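Local coordinates for malonyl CoA-acyl carrier protein transacylase (Bartonella henselae, PDB 3QAT) that probably catalyses the transfer of the malonyl group from malonyl-CoA to acyl carrier protein, supplying the elongation unit for bacterial fatty acid biosynthesis, at residues M21-V24 with L25-F29; L59-T62 with A63-Q66; R78-Q82 with L83-V87. All coordinates share one frame; numbering follows the deposited sequence.

Contact 1: residues M21-V24 with L25-F29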
loop_
_atom_site.group_PDB
_atom_site.type_symbol
_atom_site.label_atom_id
_atom_site.label_comp_id
_atom_site.label_asym_id
_atom_site.label_seq_id
_atom_site.Cartn_x
_atom_site.Cartn_y
_atom_site.Cartn_z
ATOM N N MET A 21 14.615 8.334 -1.525
ATOM C CA MET A 21 13.269 8.876 -1.560
ATOM C C MET A 21 13.057 9.880 -0.417
ATOM O O MET A 21 13.508 9.667 0.722
ATOM C CB MET A 21 12.229 7.743 -1.521
ATOM C CG MET A 21 12.233 6.930 -0.238
ATOM S SD MET A 21 10.978 5.622 -0.390
ATOM C CE MET A 21 11.066 4.901 1.261
ATOM N N GLY A 22 12.417 10.993 -0.757
ATOM C CA GLY A 22 12.120 12.025 0.224
ATOM C C GLY A 22 13.269 12.973 0.575
ATOM O O GLY A 22 13.001 13.993 1.183
ATOM N N LYS A 23 14.515 12.668 0.184
ATOM C CA LYS A 23 15.672 13.448 0.672
ATOM C C LYS A 23 15.615 14.874 0.122
ATOM O O LYS A 23 15.733 15.844 0.885
ATOM C CB LYS A 23 17.012 12.781 0.311
ATOM C CG LYS A 23 18.271 13.575 0.722
ATOM C CD LYS A 23 18.396 13.662 2.235
ATOM C CE LYS A 23 19.472 14.639 2.671
ATOM N NZ LYS A 23 19.592 14.642 4.152
ATOM N N VAL A 24 15.409 14.994 -1.189
ATOM C CA VAL A 24 15.306 16.332 -1.805
ATOM C C VAL A 24 14.164 17.166 -1.200
ATOM O O VAL A 24 14.330 18.368 -0.913
ATOM C CB VAL A 24 15.190 16.241 -3.342
ATOM C CG1 VAL A 24 14.865 17.629 -3.964
ATOM C CG2 VAL A 24 16.492 15.661 -3.906
ATOM N N LEU A 25 13.020 16.522 -0.973
ATOM C CA LEU A 25 11.881 17.208 -0.388
ATOM C C LEU A 25 12.227 17.735 1.016
ATOM O O LEU A 25 11.839 18.853 1.354
ATOM C CB LEU A 25 10.643 16.298 -0.353
ATOM C CG LEU A 25 9.301 17.036 -0.344
ATOM C CD1 LEU A 25 9.041 17.723 -1.710
ATOM C CD2 LEU A 25 8.154 16.077 0.011
ATOM N N THR A 26 12.965 16.954 1.808
ATOM C CA THR A 26 13.392 17.411 3.141
ATOM C C THR A 26 14.346 18.602 3.097
ATOM O O THR A 26 14.356 19.410 4.023
ATOM C CB THR A 26 14.022 16.321 4.034
ATOM O OG1 THR A 26 15.282 15.907 3.504
ATOM C CG2 THR A 26 13.113 15.124 4.184
ATOM N N GLU A 27 15.138 18.684 2.030
ATOM C CA GLU A 27 16.070 19.811 1.842
ATOM C C GLU A 27 15.319 21.089 1.477
ATOM O O GLU A 27 15.751 22.191 1.845
ATOM C CB GLU A 27 17.119 19.452 0.783
ATOM C CG GLU A 27 18.098 18.406 1.286
ATOM C CD GLU A 27 18.978 17.819 0.194
ATOM O OE1 GLU A 27 18.640 17.959 -1.007
ATOM O OE2 GLU A 27 20.007 17.201 0.551
ATOM N N GLN A 28 14.179 20.929 0.803
ATOM C CA GLN A 28 13.387 22.027 0.233
ATOM C C GLN A 28 12.321 22.574 1.183
ATOM O O GLN A 28 11.980 23.757 1.118
ATOM C CB GLN A 28 12.687 21.569 -1.056
ATOM C CG GLN A 28 13.608 21.292 -2.237
ATOM C CD GLN A 28 12.865 20.623 -3.388
ATOM O OE1 GLN A 28 11.987 19.771 -3.180
ATOM N NE2 GLN A 28 13.210 21.014 -4.610
ATOM N N PHE A 29 11.800 21.715 2.060
ATOM C CA PHE A 29 10.681 22.080 2.919
ATOM C C PHE A 29 10.867 21.576 4.334
ATOM O O PHE A 29 11.070 20.356 4.566
ATOM C CB PHE A 29 9.360 21.493 2.373
ATOM C CG PHE A 29 9.019 21.926 0.981
ATOM C CD1 PHE A 29 8.369 23.141 0.770
ATOM C CD2 PHE A 29 9.332 21.117 -0.118
ATOM C CE1 PHE A 29 8.028 23.559 -0.532
ATOM C CE2 PHE A 29 8.998 21.533 -1.433
ATOM C CZ PHE A 29 8.351 22.749 -1.627
HETATM O O HOH W 1 17.376 15.871 5.217
#
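With chi1 of Thr26 at 68°, OG1 sits between the backbone N and the carbonyl carbon and faces back down the helix to Lys23, while CG2 lies beside the backbone N and rests 3.2 Å from Gly22 O. The hydroxyl donates to Lys23 O, with OG1 to O at 2.7 Å. Lys23 O is gripped a second time by Glu27 N, which arrives in the carbonyl plane. Thr26 OG1 also accepts a hydrogen bond from a water, which accepts from Lys23 NZ, 2.7 Å away.

The Lys23 chain, bent at chi2 (66°), crosses the carboxylate arm of Glu27 so that CE lies 3.4 Å from OE2. Lys23 NZ and Glu27 OE2 stay 4.4 Å apart, too far for a salt bridge, although the opposite charges should still attract. One residue along, Val24 CG1 packs against the amide carbon of Gln28 at 3.6 Å (CG1 to CD).

Thr26 N closes the first turn on Gly22 O at 3.0 Å. The whole is the compact i to i+3 and i to i+4 pattern of a short helix, 23-28, with Gly22 at its N-cap position and Leu25 turned to helices 62-82 and 306-316.

Contact 2: residues L59-T62 with A63-Q66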
loop_
_atom_site.group_PDB
_atom_site.type_symbol
_atom_site.label_atom_id
_atom_site.label_comp_id
_atom_site.label_asym_id
_atom_site.label_seq_id
_atom_site.Cartn_x
_atom_site.Cartn_y
_atom_site.Cartn_z
ATOM N N LEU A 59 16.596 -1.264 3.325
ATOM C CA LEU A 59 15.370 -0.468 3.163
ATOM C C LEU A 59 14.174 -1.320 2.750
ATOM O O LEU A 59 13.040 -1.032 3.141
ATOM C CB LEU A 59 15.602 0.629 2.112
ATOM C CG LEU A 59 14.424 1.555 1.801
ATOM C CD1 LEU A 59 13.892 2.265 3.056
ATOM C CD2 LEU A 59 14.809 2.585 0.731
ATOM N N THR A 60 14.420 -2.366 1.970
ATOM C CA THR A 60 13.341 -3.194 1.432
ATOM C C THR A 60 12.749 -4.119 2.506
ATOM O O THR A 60 11.584 -4.508 2.382
ATOM C CB THR A 60 13.869 -3.942 0.189
ATOM O OG1 THR A 60 14.023 -2.971 -0.855
ATOM C CG2 THR A 60 12.929 -5.034 -0.307
ATOM N N LEU A 61 13.526 -4.460 3.544
ATOM C CA LEU A 61 12.948 -5.257 4.651
ATOM C C LEU A 61 11.636 -4.588 5.047
ATOM O O LEU A 61 11.575 -3.367 5.256
ATOM C CB LEU A 61 13.884 -5.266 5.841
ATOM C CG LEU A 61 15.188 -6.033 5.622
ATOM C CD1 LEU A 61 16.016 -5.811 6.867
ATOM C CD2 LEU A 61 14.889 -7.506 5.396
ATOM N N THR A 62 10.580 -5.397 5.145
ATOM C CA THR A 62 9.239 -4.810 5.333
ATOM C C THR A 62 9.105 -3.982 6.642
ATOM O O THR A 62 8.391 -2.964 6.651
ATOM C CB THR A 62 8.148 -5.870 5.152
ATOM O OG1 THR A 62 6.862 -5.229 4.977
ATOM C CG2 THR A 62 8.163 -6.835 6.317
ATOM N N ALA A 63 9.859 -4.336 7.686
ATOM C CA ALA A 63 9.854 -3.542 8.922
ATOM C C ALA A 63 10.415 -2.139 8.726
ATOM O O ALA A 63 10.115 -1.232 9.505
ATOM C CB ALA A 63 10.595 -4.262 10.037
ATOM N N ASN A 64 11.220 -1.961 7.666
ATOM C CA ASN A 64 11.700 -0.632 7.272
ATOM C C ASN A 64 10.856 0.033 6.192
ATOM O O ASN A 64 10.491 1.216 6.320
ATOM C CB ASN A 64 13.175 -0.712 6.871
ATOM C CG ASN A 64 14.032 -1.094 8.042
ATOM O OD1 ASN A 64 13.691 -0.796 9.204
ATOM N ND2 ASN A 64 15.130 -1.792 7.776
ATOM N N ALA A 65 10.548 -0.729 5.140
ATOM C CA ALA A 65 9.835 -0.178 3.997
ATOM C C ALA A 65 8.460 0.369 4.388
ATOM O O ALA A 65 8.007 1.352 3.825
ATOM C CB ALA A 65 9.678 -1.253 2.914
ATOM N N GLN A 66 7.783 -0.281 5.341
ATOM C CA GLN A 66 6.411 0.173 5.660
ATOM C C GLN A 66 6.410 1.577 6.325
ATOM O O GLN A 66 5.787 2.479 5.782
ATOM C CB GLN A 66 5.646 -0.856 6.502
ATOM C CG GLN A 66 5.439 -2.178 5.754
ATOM C CD GLN A 66 4.384 -3.062 6.422
ATOM O OE1 GLN A 66 3.361 -2.565 6.924
ATOM N NE2 GLN A 66 4.612 -4.387 6.412
#
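Backbone hydrogen bonds start the helix that Thr62 and Gln66 then brace with their side chains. Leu61, at the N-cap position, offers one carbonyl to two donors: Ala65 N at 2.8 Å from Leu61 O in a nearly straight bond (170°), and Asn64 N, which reaches the same oxygen from above the carbonyl plane. Leu61 O thus holds two successive amides of the first turn. The next rung is Gln66 N on Thr62 O at 3.0 Å.

The side-chain bond repeats the spacing of the main chain. Gln66 NE2 donates to Thr62 OG1 over 2.8 Å, and the N-H points almost straight at the oxygen (169°), which lies in the plane of the amide. Thr62 carries OG1 anti to its own N (chi1 -165°), the setting that lays the hydroxyl alongside the glutamine arm; the two side chains run the same way. Gln66 CG passes 3.2 Å from Thr62 O, so the methylene part of the arm runs past the carbonyl oxygen before the amide reaches the hydroxyl. Thr62 OG1 is also hydrogen-bonded to Gln14 OE1, and Gln66 OE1 accepts from Arg123 NH1, so both ends of the pair are fixed by further partners. The Asn64 side chain turns back to give ND2 to Val58 O.

Van der Waals contact is slighter: the methyl of Ala65 (CB) comes 3.4 Å from Leu59 O, where the chain bends between the two helices.

The contact is the corner where helix 56-60 gives way to helix 62-82. Helix 113-129 packs against Ala63, Asn64 and Gln66, helix 47-53 covers Leu59 and Asn64, and Leu99, within the probable nucleophile elbow at the end of strand 93-96, touches Gln66.

Contact 3: residues R78-Q82 with L83-V87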
loop_
_atom_site.group_PDB
_atom_site.type_symbol
_atom_site.label_atom_id
_atom_site.label_comp_id
_atom_site.label_asym_id
_atom_site.label_seq_id
_atom_site.Cartn_x
_atom_site.Cartn_y
_atom_site.Cartn_z
ATOM N N ARG A 78 2.155 16.934 4.076
ATOM C CA ARG A 78 2.389 18.102 4.926
ATOM C C ARG A 78 2.851 19.307 4.134
ATOM O O ARG A 78 2.443 20.439 4.444
ATOM C CB ARG A 78 3.381 17.801 6.046
ATOM C CG ARG A 78 2.850 16.792 7.006
ATOM C CD ARG A 78 2.005 17.449 8.058
ATOM N NE ARG A 78 1.587 16.464 9.058
ATOM C CZ ARG A 78 2.318 16.110 10.124
ATOM N NH1 ARG A 78 3.529 16.609 10.332
ATOM N NH2 ARG A 78 1.836 15.234 10.972
ATOM N N VAL A 79 3.704 19.082 3.133
ATOM C CA VAL A 79 4.086 20.183 2.226
ATOM C C VAL A 79 2.861 20.755 1.497
ATOM O O VAL A 79 2.670 21.976 1.471
ATOM C CB VAL A 79 5.196 19.757 1.218
ATOM C CG1 VAL A 79 5.452 20.870 0.165
ATOM C CG2 VAL A 79 6.484 19.422 1.946
ATOM N N MET A 80 2.010 19.884 0.936
ATOM C CA MET A 80 0.783 20.337 0.280
ATOM C C MET A 80 -0.108 21.150 1.224
ATOM O O MET A 80 -0.636 22.214 0.847
ATOM C CB MET A 80 -0.016 19.157 -0.290
ATOM C CG MET A 80 0.718 18.434 -1.415
ATOM S SD MET A 80 -0.281 17.075 -2.098
ATOM C CE MET A 80 -1.423 17.918 -3.188
ATOM N N GLU A 81 -0.289 20.659 2.447
ATOM C CA GLU A 81 -1.074 21.389 3.436
ATOM C C GLU A 81 -0.482 22.758 3.768
ATOM O O GLU A 81 -1.237 23.734 3.878
ATOM C CB GLU A 81 -1.301 20.546 4.686
ATOM C CG GLU A 81 -2.184 19.339 4.383
ATOM C CD GLU A 81 -2.316 18.421 5.571
ATOM O OE1 GLU A 81 -1.361 18.316 6.383
ATOM O OE2 GLU A 81 -3.385 17.781 5.668
ATOM N N GLN A 82 0.845 22.868 3.891
ATOM C CA GLN A 82 1.441 24.192 4.171
ATOM C C GLN A 82 1.170 25.162 3.021
ATOM O O GLN A 82 0.990 26.377 3.231
ATOM C CB GLN A 82 2.953 24.110 4.445
ATOM C CG GLN A 82 3.521 25.482 4.802
ATOM C CD GLN A 82 4.830 25.461 5.585
ATOM O OE1 GLN A 82 5.322 24.410 6.009
ATOM N NE2 GLN A 82 5.402 26.655 5.787
ATOM N N LEU A 83 1.131 24.610 1.813
ATOM C CA LEU A 83 0.864 25.388 0.600
ATOM C C LEU A 83 -0.626 25.607 0.310
ATOM O O LEU A 83 -0.980 26.123 -0.758
ATOM C CB LEU A 83 1.595 24.778 -0.605
ATOM C CG LEU A 83 3.122 24.813 -0.477
ATOM C CD1 LEU A 83 3.796 24.046 -1.625
ATOM C CD2 LEU A 83 3.684 26.239 -0.357
ATOM N N GLY A 84 -1.482 25.243 1.260
ATOM C CA GLY A 84 -2.896 25.552 1.178
ATOM C C GLY A 84 -3.886 24.427 0.956
ATOM O O GLY A 84 -5.090 24.694 0.886
ATOM N N LEU A 85 -3.417 23.175 0.853
ATOM C CA LEU A 85 -4.355 22.076 0.661
ATOM C C LEU A 85 -5.190 21.844 1.912
ATOM O O LEU A 85 -4.649 21.689 3.005
ATOM C CB LEU A 85 -3.629 20.757 0.289
ATOM C CG LEU A 85 -4.523 19.510 0.193
ATOM C CD1 LEU A 85 -5.482 19.570 -1.027
ATOM C CD2 LEU A 85 -3.652 18.237 0.201
ATOM N N ASN A 86 -6.508 21.836 1.730
ATOM C CA ASN A 86 -7.440 21.338 2.732
ATOM C C ASN A 86 -8.002 20.040 2.168
ATOM O O ASN A 86 -8.782 20.046 1.217
ATOM C CB ASN A 86 -8.565 22.357 2.985
ATOM C CG ASN A 86 -9.514 21.927 4.095
ATOM O OD1 ASN A 86 -10.056 20.816 4.090
ATOM N ND2 ASN A 86 -9.748 22.832 5.046
ATOM N N VAL A 87 -7.554 18.924 2.742
ATOM C CA VAL A 87 -7.938 17.606 2.251
ATOM C C VAL A 87 -9.465 17.436 2.240
ATOM O O VAL A 87 -10.034 16.976 1.243
ATOM C CB VAL A 87 -7.258 16.482 3.088
ATOM C CG1 VAL A 87 -7.856 15.123 2.765
ATOM C CG2 VAL A 87 -5.769 16.484 2.861
HETATM O O HOH W 2 -5.879 19.363 5.240
#
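A Schellman motif ends helix 62-82 here, with Gly84 as its C-prime residue. Its two defining bonds cross the break: Leu85 N returns to Met80 O at 2.9 Å, and Gly84 N to Glu81 O at 3.0 Å. Both donors stand above the planes of the carbonyls they reach, the glycine amide by 68°, as the chain swings over the helix end instead of continuing it. Gly84 makes this swing at phi 111°, where a CB would jam against the preceding carbonyl oxygen. Just before the turn, Leu83 N still keeps the ordinary helical bond to Val79 O.

The reversal brings Leu85 back against the last turn, the hydrophobic contact that commonly accompanies this motif. With chi1 at 175°, CG swings anti to the backbone N, and the leucine crosses Met80 so that CD2 meets Met80 CB at 3.8 Å. The methionine, extended as far as SD and bent at chi3, brings CE round to the same methyl. Phe9 of strand 6-11 touches both residues, and Leu316 of helix 306-316 adds to the cover of Leu85. On another face, Val79 and Leu83 lie side by side, with Val79 CG1 and Leu83 CD1 4.0 Å apart, and helix 306-316 packs on both.

Asn86 is at the N-cap position of helix 87-90, and its OD1 caps Lys89 N. Only four residues, 83 to 86, separate the two helices. A water joins the two: it accepts from Val87 N and donates to Glu81 OE2, each 3.0 Å away. Close to that bridge, Val87 CG2 lies 3.9 Å from Glu81 OE2.

Overall arrangement
The three contacts follow one another along the chain in the order 1, 2, 3, all within the acyl transferase domain. Contacts 2 and 3 belong to the start and finish of the same long helix, 62-82, and their centres are about 27 Å apart. Contact 1 packs along that helix between them: its centre is about 19 Å from contact 2, where Met21 meets Leu59, and about 16 Å from contact 3, where Phe29 and Leu25 rest on Val79. Helix 62-82 thus links a buried end, near the probable nucleophile elbow, with a more peripheral end beside helix 306-316, and the short helix 23-28 packs against its flank.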